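Local coordinates for type II antifreeze protein (Brachyopsis rostratus, PDB 2ZIB) that binds to ice crystals and inhibits their growth, protecting fish blood from freezing in subzero sea water, at residues A[47-52]-A[83-88]. Sequence-based numbering, arbitrary orientation.
Sequences SIHSLE and GTPVDY
His49 ND1 donates a nearly straight hydrogen bond to Asp87 OD1, 2.7 Å away (168°). The acceptor lies in the imidazole plane and is met on its syn side, somewhat out of the carboxylate plane, which is turned 75° from the ring. Histidine suits this place because its two nitrogens work in different directions: while ND1 holds Asp87, His49 NE2 donates to Ser47 OG at 2.8 Å. Gripped at both nitrogens, the ring is held in its rotation, with Thr84 OG1 close by; Asp82 is hydrogen-bonded to both hydroxyls. Tyr88 lays one ring face along the Ser50-Leu51 peptide, carried there by a chi1 of 172° that sets CG trans to N. A flat ring can lie face-on to a flat peptide, and Ser50 C sits 3.5 Å above the Tyr88 ring centre. Ile48 CG2 touches Tyr88 CD2 at 3.9 Å, while Tyr88 OH packs against Leu51 CA and CD1. One water lies within hydrogen-bonding distance of the Ile48 and Tyr88 carbonyl oxygens, though it may not serve both at once; a second links the His49 carbonyl to Asp87 OD2, the latter bond weak. Within this C-type lectin fold, the contact ties the lead-in to helix 51-60, N-capped by Ser50, to the loop following strand 79-80, whose Trp80 ring meets His49.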
# COMPACT_ATOMS: atom_id res chain seq x y z
N SER A 47 -1.63 -0.38 4.12
CA SER A 47 -0.45 -0.44 4.98
C SER A 47 -0.08 -1.91 5.19
O SER A 47 -0.94 -2.80 5.10
CB SER A 47 -0.73 0.27 6.30
OG SER A 47 -1.75 -0.43 7.00
N ILE A 48 1.19 -2.15 5.48
CA ILE A 48 1.74 -3.50 5.57
C ILE A 48 2.54 -3.64 6.86
O ILE A 48 3.41 -2.81 7.18
CB ILE A 48 2.64 -3.79 4.37
CG1 ILE A 48 1.89 -3.56 3.04
CG2 ILE A 48 3.23 -5.22 4.48
CD1 ILE A 48 2.66 -3.94 1.79
N HIS A 49 2.20 -4.66 7.65
CA HIS A 49 2.69 -4.73 9.05
C HIS A 49 3.43 -6.00 9.38
O HIS A 49 3.81 -6.19 10.53
CB HIS A 49 1.50 -4.55 10.00
CG HIS A 49 0.86 -3.22 9.82
ND1 HIS A 49 1.45 -2.07 10.30
CD2 HIS A 49 -0.21 -2.82 9.09
CE1 HIS A 49 0.75 -1.03 9.90
NE2 HIS A 49 -0.28 -1.46 9.18
N SER A 50 3.65 -6.84 8.38
CA SER A 50 4.40 -8.10 8.58
C SER A 50 4.80 -8.65 7.26
O SER A 50 4.23 -8.31 6.22
CB SER A 50 3.54 -9.17 9.28
OG SER A 50 2.46 -9.53 8.46
N LEU A 51 5.74 -9.60 7.28
CA LEU A 51 6.06 -10.32 6.06
C LEU A 51 4.87 -11.11 5.59
O LEU A 51 4.67 -11.26 4.39
CB LEU A 51 7.29 -11.23 6.25
CG LEU A 51 7.72 -11.96 4.96
CD1 LEU A 51 8.12 -11.12 3.74
CD2 LEU A 51 8.88 -12.93 5.32
N GLU A 52 4.07 -11.61 6.53
CA GLU A 52 2.84 -12.30 6.12
C GLU A 52 1.94 -11.45 5.23
O GLU A 52 1.44 -11.92 4.19
CB GLU A 52 2.07 -12.72 7.37
CG GLU A 52 0.85 -13.58 7.18
CD GLU A 52 0.49 -14.26 8.49
OE1 GLU A 52 0.14 -13.54 9.48
OE2 GLU A 52 0.60 -15.49 8.57
N GLY A 83 -2.96 5.82 9.25
CA GLY A 83 -2.62 6.15 10.64
C GLY A 83 -2.02 5.01 11.44
O GLY A 83 -1.71 5.20 12.63
N THR A 84 -1.86 3.82 10.86
CA THR A 84 -1.30 2.69 11.60
C THR A 84 0.21 2.84 11.73
O THR A 84 0.82 3.63 11.01
CB THR A 84 -1.63 1.36 10.90
OG1 THR A 84 -1.05 1.33 9.59
CG2 THR A 84 -3.16 1.15 10.78
N PRO A 85 0.83 2.10 12.67
CA PRO A 85 2.25 2.28 12.88
C PRO A 85 3.15 1.77 11.75
O PRO A 85 2.76 0.79 11.10
CB PRO A 85 2.52 1.48 14.18
CG PRO A 85 1.38 0.62 14.41
CD PRO A 85 0.22 1.17 13.65
N VAL A 86 4.29 2.43 11.51
CA VAL A 86 5.29 1.86 10.61
C VAL A 86 6.14 0.90 11.44
O VAL A 86 7.23 1.24 11.96
CB VAL A 86 6.11 2.95 9.90
CG1 VAL A 86 7.04 2.30 8.85
CG2 VAL A 86 5.19 3.96 9.23
N ASP A 87 5.59 -0.27 11.65
CA ASP A 87 6.17 -1.27 12.55
C ASP A 87 6.79 -2.44 11.79
O ASP A 87 7.26 -3.40 12.37
CB ASP A 87 5.13 -1.76 13.57
CG ASP A 87 3.88 -2.35 12.93
OD1 ASP A 87 3.73 -2.30 11.69
OD2 ASP A 87 2.95 -2.88 13.63
N TYR A 88 6.83 -2.33 10.47
CA TYR A 88 7.43 -3.30 9.58
C TYR A 88 7.93 -2.53 8.35
O TYR A 88 7.24 -1.64 7.82
CB TYR A 88 6.41 -4.34 9.15
CG TYR A 88 6.88 -5.27 8.08
CD1 TYR A 88 7.80 -6.29 8.36
CD2 TYR A 88 6.42 -5.11 6.76
CE1 TYR A 88 8.24 -7.14 7.36
CE2 TYR A 88 6.86 -5.97 5.76
CZ TYR A 88 7.77 -6.97 6.07
OH TYR A 88 8.21 -7.81 5.05
O HOH W 1 4.71 -0.90 8.69
O HOH W 2 3.36 -5.55 13.22